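Local coordinates for probable thiamine pyrophosphokinase (Staphylococcus saprophyticus, PDB 3L8M), which probably transfers pyrophosphate from ATP to thiamine to make thiamine diphosphate, the reaction expected of a thiamine pyrophosphokinase, at residues K126-D130 against T131-Q135; I197-E201 against G202-M206; Q135-K139 against G140-V144; T76-A79 against L80-Q84. One frame throughout, in Å; residues are numbered along the deposited sequence.

Contact 1: residues K126-D130 against T131-Q135; sequences KLIDD and TNEIQ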
# COMPACT_ATOMS: atom_id res chain seq x y z
N LYS A 126 4.27 19.33 12.79
CA LYS A 126 5.48 20.08 12.42
C LYS A 126 5.26 20.90 11.15
O LYS A 126 4.66 20.42 10.19
CB LYS A 126 6.66 19.15 12.17
CG LYS A 126 7.21 18.43 13.36
CD LYS A 126 8.38 17.56 12.92
CE LYS A 126 8.88 16.69 14.06
NZ LYS A 126 10.03 15.83 13.65
N LEU A 127 5.76 22.14 11.15
CA LEU A 127 5.67 23.02 9.98
C LEU A 127 7.03 22.81 9.34
O LEU A 127 8.05 22.81 10.04
CB LEU A 127 5.51 24.49 10.39
CG LEU A 127 4.31 24.82 11.30
CD1 LEU A 127 4.34 26.30 11.72
CD2 LEU A 127 3.01 24.49 10.57
N ILE A 128 7.07 22.63 8.03
CA ILE A 128 8.33 22.38 7.35
C ILE A 128 8.50 23.10 6.03
O ILE A 128 7.57 23.15 5.24
CB ILE A 128 8.52 20.87 7.05
CG1 ILE A 128 8.24 20.02 8.31
CG2 ILE A 128 9.92 20.61 6.50
CD1 ILE A 128 8.30 18.51 8.04
N ASP A 129 9.68 23.67 5.79
CA ASP A 129 9.99 24.26 4.49
C ASP A 129 11.42 23.88 4.15
O ASP A 129 12.06 23.13 4.90
CB ASP A 129 9.74 25.79 4.43
CG ASP A 129 10.66 26.62 5.33
OD1 ASP A 129 11.61 26.10 5.94
OD2 ASP A 129 10.39 27.84 5.40
N ASP A 130 11.93 24.36 3.01
CA ASP A 130 13.28 24.01 2.58
C ASP A 130 14.42 24.34 3.54
O ASP A 130 15.52 23.81 3.38
CB ASP A 130 13.58 24.64 1.21
CG ASP A 130 13.35 26.14 1.20
OD1 ASP A 130 13.19 26.72 2.29
OD2 ASP A 130 13.35 26.72 0.10
N THR A 131 14.17 25.18 4.54
CA THR A 131 15.23 25.58 5.49
C THR A 131 14.90 25.40 6.98
O THR A 131 15.79 25.52 7.83
CB THR A 131 15.62 27.08 5.27
OG1 THR A 131 15.97 27.29 3.90
CG2 THR A 131 16.80 27.48 6.16
N ASN A 132 13.64 25.10 7.31
CA ASN A 132 13.26 25.00 8.72
C ASN A 132 12.31 23.86 9.07
O ASN A 132 11.63 23.30 8.22
CB ASN A 132 12.56 26.28 9.16
CG ASN A 132 13.39 27.52 8.94
OD1 ASN A 132 14.16 27.94 9.81
ND2 ASN A 132 13.24 28.13 7.77
N GLU A 133 12.25 23.59 10.37
CA GLU A 133 11.37 22.58 10.94
C GLU A 133 10.96 23.23 12.26
O GLU A 133 11.82 23.66 13.04
CB GLU A 133 12.13 21.29 11.17
CG GLU A 133 11.24 20.08 11.33
CD GLU A 133 12.02 18.78 11.31
OE1 GLU A 133 12.83 18.60 10.37
OE2 GLU A 133 11.83 17.95 12.22
N ILE A 134 9.66 23.33 12.50
CA ILE A 134 9.13 23.98 13.70
C ILE A 134 8.06 23.15 14.41
O ILE A 134 7.16 22.60 13.76
CB ILE A 134 8.52 25.37 13.35
CG1 ILE A 134 9.58 26.27 12.71
CG2 ILE A 134 7.93 26.04 14.60
CD1 ILE A 134 9.00 27.53 12.09
N GLN A 135 8.14 23.08 15.74
CA GLN A 135 7.15 22.35 16.52
C GLN A 135 7.02 22.96 17.91
O GLN A 135 7.96 23.58 18.41
CB GLN A 135 7.52 20.87 16.63
CG GLN A 135 8.82 20.61 17.36
CD GLN A 135 9.17 19.12 17.43
OE1 GLN A 135 8.42 18.33 18.00
NE2 GLN A 135 10.30 18.75 16.84
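Asp129 OD1 and Asn132 interact to close this beta hairpin, in which strand 126-128 turns back through Asp129, Asp130 and Thr131 into strand 132-135. OD1 accepts from Asn132 ND2 (3.2 Å) on its syn lone pair, with OD1 lying close to the plane of the Asn132 amide (12° out of it), and from Thr131 N (3.1 Å), which comes from above the carboxylate; the latter bond defines an Asx turn. Asn132 N also lies close to this oxygen, but its angle makes a weak bond. With chi1 of 65°, the Asp129 carboxylate is folded between its backbone N and carbonyl carbon, which brings it over the turn. Its other oxygen bonds Thr99, while Asn132 OD1 bonds Ser209, so both polar ends are tied to neighbouring parts of the fold.

The backbone supplies the ladder. Leu127 and Ile134 are an antiparallel hydrogen-bonded pair, with Leu127 N to Ile134 O and Ile134 N to Leu127 O both 3.0 Å. Nearer the turn, Asp129 N gives to Asn132 O at 3.1 Å with an N-H...O angle of 166°.

On the face carrying Ile128 and Glu133, the extended Lys126 chain crosses Glu133, and its NZ makes a salt bridge to OE2 (3.1 Å), met nearly end-on to the C-O bond. The lysine runs alongside Gln135, and its side chain comes within about 4 Å of a bound sodium ion. On the reverse face, where helix 103-113 packs, Leu127 CB lies 4.3 Å from Ile134 CB.

Contact 2: residues I197-E201 against G202-M206; sequences IEIIE and GSVLM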
# COMPACT_ATOMS: atom_id res chain seq x y z
N ILE A 197 16.49 18.68 27.09
CA ILE A 197 15.83 19.97 27.26
C ILE A 197 14.58 19.77 28.12
O ILE A 197 13.72 18.94 27.81
CB ILE A 197 15.45 20.60 25.89
CG1 ILE A 197 14.85 22.00 26.09
CG2 ILE A 197 14.49 19.69 25.14
CD1 ILE A 197 13.42 22.02 26.60
N GLU A 198 14.48 20.53 29.20
CA GLU A 198 13.34 20.42 30.09
C GLU A 198 12.64 21.75 30.31
O GLU A 198 13.25 22.73 30.72
CB GLU A 198 13.77 19.86 31.44
CG GLU A 198 12.65 19.78 32.47
CD GLU A 198 13.11 19.19 33.79
OE1 GLU A 198 12.30 19.12 34.74
OE2 GLU A 198 14.29 18.79 33.87
N ILE A 199 11.34 21.77 30.02
CA ILE A 199 10.55 22.97 30.20
C ILE A 199 9.95 22.93 31.60
O ILE A 199 8.98 22.21 31.84
CB ILE A 199 9.42 23.06 29.16
CG1 ILE A 199 10.00 23.04 27.74
CG2 ILE A 199 8.58 24.30 29.40
CD1 ILE A 199 10.78 24.29 27.35
N ILE A 200 10.55 23.69 32.52
CA ILE A 200 10.07 23.74 33.89
C ILE A 200 8.75 24.48 33.97
O ILE A 200 7.86 24.12 34.75
CB ILE A 200 11.09 24.44 34.82
CG1 ILE A 200 12.29 23.52 35.09
CG2 ILE A 200 10.43 24.82 36.13
CD1 ILE A 200 13.09 23.13 33.86
N GLU A 201 8.62 25.53 33.17
CA GLU A 201 7.40 26.32 33.14
C GLU A 201 7.15 26.91 31.76
O GLU A 201 8.10 27.17 31.01
CB GLU A 201 7.46 27.46 34.16
CG GLU A 201 7.27 27.03 35.60
CD GLU A 201 6.47 28.05 36.39
OE1 GLU A 201 6.92 29.21 36.50
OE2 GLU A 201 5.39 27.69 36.90
N GLY A 202 5.88 27.13 31.44
CA GLY A 202 5.53 27.71 30.16
C GLY A 202 5.62 26.75 28.99
O GLY A 202 5.57 25.53 29.16
N SER A 203 5.78 27.31 27.80
CA SER A 203 5.87 26.55 26.57
C SER A 203 6.78 27.28 25.58
O SER A 203 6.88 28.51 25.61
CB SER A 203 4.48 26.40 25.96
OG SER A 203 3.89 27.67 25.70
N VAL A 204 7.43 26.53 24.70
CA VAL A 204 8.32 27.13 23.71
C VAL A 204 8.23 26.46 22.34
O VAL A 204 7.96 25.26 22.22
CB VAL A 204 9.79 27.06 24.15
CG1 VAL A 204 9.96 27.69 25.53
CG2 VAL A 204 10.27 25.61 24.16
N LEU A 205 8.43 27.26 21.29
CA LEU A 205 8.43 26.74 19.94
C LEU A 205 9.88 26.36 19.69
O LEU A 205 10.80 27.10 20.05
CB LEU A 205 8.01 27.81 18.93
CG LEU A 205 6.52 28.17 18.85
CD1 LEU A 205 6.38 29.49 18.11
CD2 LEU A 205 5.73 27.05 18.17
N MSE A 206 10.10 25.19 19.12
CA MSE A 206 11.46 24.79 18.82
C MSE A 206 11.59 24.91 17.31
O MSE A 206 10.74 24.43 16.58
CB MSE A 206 11.71 23.35 19.25
CG MSE A 206 13.00 22.79 18.70
SE MSE A 206 13.29 21.11 19.25
CE MSE A 206 15.03 21.08 19.11
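Next to Ile199, whose side chain meets both Gly202 and Val204, Ile200 O accepts a hydrogen bond from Lys139 NZ. Ile199 N itself bonds Gly140 O, which fixes strand 197-199 beside strand 140-142. No hydrogen bond joins 197-201 to 202-206 directly; what they share is van der Waals contact, a methyl on a carbonyl oxygen and a methyl on a valine.

The two branches of Ile199 divide the work. CG2, anti to the backbone N, rests 3.3 Å from Gly202 O, while CG1, at chi1 of -59°, carries CD1 across to the valine. CD1 lies 3.5 Å from Val204 CG2 and 3.9 Å from Val204 CG1, so it touches both branches, CG2 the more closely. Phe155 of strand 152-157 lies against the same valine, and Val163 of strand 162-165 against Ile199.

The turn itself has two backbone irregularities. A classic beta bulge sets Ile200 and Glu201 together opposite Thr162, and Gly202 takes a positive phi of 76°, a conformation that glycine adopts readily. Ser203, just before strand 204-206, bonds the Val158 backbone, and Val204, in the strand, that of Ile137. The result is a bulged corner through which the chain leaves a four-stranded antiparallel sheet and enters the mixed sheet, with Ile199 and Val204 meeting between them, an arrangement consistent with the beta-sandwich of the thiamine-binding domain in this family.

Contact 3: residues Q135-K139 against G140-V144; sequences QFIQK and GQFNV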
# COMPACT_ATOMS: atom_id res chain seq x y z
N GLN A 135 8.14 23.08 15.74
CA GLN A 135 7.15 22.35 16.52
C GLN A 135 7.02 22.96 17.91
O GLN A 135 7.96 23.58 18.41
CB GLN A 135 7.52 20.87 16.63
CG GLN A 135 8.82 20.61 17.36
CD GLN A 135 9.17 19.12 17.43
OE1 GLN A 135 8.42 18.33 18.00
NE2 GLN A 135 10.30 18.75 16.84
N PHE A 136 5.86 22.77 18.52
CA PHE A 136 5.55 23.28 19.85
C PHE A 136 5.98 22.26 20.92
O PHE A 136 5.87 21.06 20.71
CB PHE A 136 4.05 23.56 19.92
CG PHE A 136 3.58 24.15 21.21
CD1 PHE A 136 4.09 25.36 21.68
CD2 PHE A 136 2.57 23.53 21.95
CE1 PHE A 136 3.61 25.94 22.86
CE2 PHE A 136 2.08 24.10 23.13
CZ PHE A 136 2.60 25.30 23.59
N ILE A 137 6.49 22.74 22.04
CA ILE A 137 6.91 21.86 23.13
C ILE A 137 6.34 22.41 24.42
O ILE A 137 6.66 23.52 24.82
CB ILE A 137 8.43 21.77 23.27
CG1 ILE A 137 9.07 21.33 21.95
CG2 ILE A 137 8.77 20.77 24.38
CD1 ILE A 137 10.59 21.23 22.02
N GLN A 138 5.49 21.61 25.05
CA GLN A 138 4.82 22.00 26.28
C GLN A 138 5.62 21.64 27.52
O GLN A 138 6.68 21.01 27.43
CB GLN A 138 3.45 21.33 26.32
CG GLN A 138 2.45 21.97 27.25
CD GLN A 138 1.08 21.34 27.11
OE1 GLN A 138 0.93 20.12 27.29
NE2 GLN A 138 0.08 22.15 26.79
N LYS A 139 5.11 22.05 28.68
CA LYS A 139 5.76 21.78 29.96
C LYS A 139 6.06 20.29 30.10
O LYS A 139 5.18 19.45 29.94
CB LYS A 139 4.86 22.25 31.12
CG LYS A 139 5.40 21.98 32.52
CD LYS A 139 4.41 22.47 33.58
CE LYS A 139 4.75 21.96 34.99
NZ LYS A 139 6.05 22.47 35.51
N GLY A 140 7.32 19.98 30.39
CA GLY A 140 7.72 18.60 30.52
C GLY A 140 9.19 18.47 30.16
O GLY A 140 9.87 19.48 29.99
N GLN A 141 9.67 17.24 30.05
CA GLN A 141 11.06 16.98 29.71
C GLN A 141 11.11 16.21 28.40
O GLN A 141 10.33 15.28 28.19
CB GLN A 141 11.73 16.18 30.83
CG GLN A 141 13.24 16.34 30.89
CD GLN A 141 13.82 15.84 32.20
OE1 GLN A 141 13.30 16.14 33.28
NE2 GLN A 141 14.91 15.08 32.11
N PHE A 142 12.03 16.59 27.52
CA PHE A 142 12.15 15.93 26.22
C PHE A 142 13.58 15.98 25.70
O PHE A 142 14.38 16.80 26.16
CB PHE A 142 11.21 16.61 25.22
CG PHE A 142 9.78 16.70 25.69
CD1 PHE A 142 8.92 15.61 25.56
CD2 PHE A 142 9.30 17.86 26.29
CE1 PHE A 142 7.60 15.69 26.02
CE2 PHE A 142 7.99 17.95 26.76
CZ PHE A 142 7.14 16.86 26.62
N ASN A 143 13.91 15.11 24.75
CA ASN A 143 15.26 15.07 24.18
C ASN A 143 15.30 15.66 22.77
O ASN A 143 14.83 16.77 22.54
CB ASN A 143 15.78 13.63 24.13
CG ASN A 143 16.10 13.07 25.51
OD1 ASN A 143 16.60 11.96 25.63
ND2 ASN A 143 15.81 13.85 26.55
N VAL A 144 15.87 14.91 21.84
CA VAL A 144 15.99 15.35 20.45
C VAL A 144 15.40 14.31 19.48
O VAL A 144 16.12 13.55 18.84
CB VAL A 144 17.47 15.62 20.08
CG1 VAL A 144 17.60 15.98 18.61
CG2 VAL A 144 18.01 16.74 20.95
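The meeting of Ile137 and Gln138 with Phe142 is a local surface contact, set where the chain leaves strand 132-137 and bends through Lys139 into strand 140-142. Its apolar part is one methyl against a ring: Ile137 CG2 lies 3.5 Å from Phe142 CD2 and 3.8 Å from CE2, approaching obliquely, while the two side chains run past one another, pointing opposite ways. Beside this, the carbonyl oxygen of Gln138 sits at the ring edge, close to its plane, 3.4 Å from Phe142 CE2. Phe142 turns inward across the bend because CG stands beside its backbone N (chi1 -54°), anti to the carbonyl carbon. The bend carries the chain from one beta sheet to the other: strand 132-137 belongs to the mixed sheet, whereas 140-142 is an outermost strand of the antiparallel one, in which Phe142 is backbone-bonded to Ile197. Gly140 sits at the bend with a phi of 152°, where a CB would clash with the carbonyl oxygen of Lys139. The CB of Lys139 points away from 140-144, though it still touches that segment at Gly140 N, 3.4 Å from Lys139 CB.

Contact 4: residues T76-A79 against L80-Q84; sequences TDLA and LGIDQ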
# COMPACT_ATOMS: atom_id res chain seq x y z
N THR A 76 -9.37 28.86 10.37
CA THR A 76 -8.76 28.98 9.05
C THR A 76 -8.85 27.63 8.33
O THR A 76 -9.17 26.61 8.94
CB THR A 76 -7.27 29.37 9.16
OG1 THR A 76 -6.56 28.33 9.84
CG2 THR A 76 -7.11 30.70 9.92
N ASP A 77 -8.58 27.63 7.02
CA ASP A 77 -8.63 26.40 6.25
C ASP A 77 -7.59 25.40 6.74
O ASP A 77 -7.84 24.19 6.80
CB ASP A 77 -8.43 26.70 4.75
CG ASP A 77 -9.61 27.47 4.16
OD1 ASP A 77 -10.62 27.65 4.86
OD2 ASP A 77 -9.53 27.89 2.99
N LEU A 78 -6.43 25.91 7.15
CA LEU A 78 -5.38 25.03 7.65
C LEU A 78 -5.77 24.41 8.99
O LEU A 78 -5.47 23.25 9.25
CB LEU A 78 -4.06 25.81 7.82
CG LEU A 78 -2.95 25.00 8.50
CD1 LEU A 78 -2.72 23.73 7.68
CD2 LEU A 78 -1.64 25.82 8.60
N ALA A 79 -6.45 25.18 9.84
CA ALA A 79 -6.83 24.67 11.16
C ALA A 79 -7.87 23.56 11.04
O ALA A 79 -7.90 22.64 11.86
CB ALA A 79 -7.35 25.81 12.04
N LEU A 80 -8.74 23.66 10.04
CA LEU A 80 -9.77 22.66 9.80
C LEU A 80 -9.08 21.41 9.24
O LEU A 80 -9.35 20.28 9.69
CB LEU A 80 -10.79 23.19 8.78
CG LEU A 80 -11.59 24.45 9.14
CD1 LEU A 80 -12.43 24.88 7.95
CD2 LEU A 80 -12.47 24.19 10.35
N GLY A 81 -8.17 21.62 8.28
CA GLY A 81 -7.45 20.50 7.69
C GLY A 81 -6.77 19.67 8.75
O GLY A 81 -6.78 18.44 8.69
N ILE A 82 -6.19 20.35 9.74
CA ILE A 82 -5.49 19.70 10.85
C ILE A 82 -6.46 18.87 11.68
O ILE A 82 -6.28 17.66 11.87
CB ILE A 82 -4.84 20.74 11.78
CG1 ILE A 82 -3.70 21.46 11.04
CG2 ILE A 82 -4.32 20.07 13.05
CD1 ILE A 82 -2.56 20.55 10.65
N ASP A 83 -7.48 19.54 12.20
CA ASP A 83 -8.49 18.89 13.01
C ASP A 83 -9.06 17.69 12.24
O ASP A 83 -9.22 16.60 12.79
CB ASP A 83 -9.58 19.90 13.35
CG ASP A 83 -10.82 19.26 13.92
OD1 ASP A 83 -10.73 18.61 14.99
OD2 ASP A 83 -11.89 19.40 13.29
N GLN A 84 -9.36 17.90 10.96
CA GLN A 84 -9.90 16.84 10.13
C GLN A 84 -8.95 15.67 9.96
O GLN A 84 -9.39 14.55 9.73
CB GLN A 84 -10.29 17.38 8.75
CG GLN A 84 -11.58 18.15 8.74
CD GLN A 84 -12.74 17.33 9.27
OE1 GLN A 84 -12.94 16.18 8.86
NE2 GLN A 84 -13.53 17.92 10.16
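An N-capped first turn of helix 77-87 is where Thr76 and Leu80 meet, with Leu80 N giving a hydrogen bond to Thr76 O at 3.2 Å. Thr76 holds the N-cap position: its OG1 accepts from Ala79 N (3.2 Å, N-H...O 152°), occupying an amide that has no earlier helical carbonyl to use. The regular i to i+4 series then runs on, with Gly81 N to Asp77 O at 3.0 Å, Ile82 N to Leu78 O at 3.0 Å, and Asp83 N to Ala79 O at 3.1 Å, the last nearly straight at 173°.

Side chains add close packing along the axis. Leu80 CG lies 3.2 Å from Thr76 O, since chi1 of -61° folds it back beside its own backbone N. Leu78 CD1 and Ile82 CG1 come within 4.2 Å, one turn apart, and both residues pack on Ile112 of helix 103-113 and Val95 of strand 92-96. At the end of segment 80-84, Gln84 NE2 bonds Lys87 O of the second subunit. This is the start of an N-capped alpha-helix packed against the sheet and helix 103-113, as in an alpha/beta catalytic domain.

Contacts 1, 2 and 3 all reach the mixed sheet, and contacts 2 and 3 also the antiparallel one. Contacts 1 and 3 share strand 132-137 through Gln135, and Gln135 O bonds Met206 N of contact 2 at 2.8 Å. Contacts 2 and 3 lie 6 Å apart between centres and each joins the same two sheets at a corner, the former largely buried, the latter at the surface. Their cross-segment chemistry lacks hydrogen bonds and consists of apolar contact and carbons against carbonyl oxygens, whereas contact 1, partly buried near the centre of the chain and a sodium ion, is rich in polar bonds. Contact 4 stands apart, about 5 Å from contact 1 at nearest atoms, its helix held by backbone bonds and an N-cap.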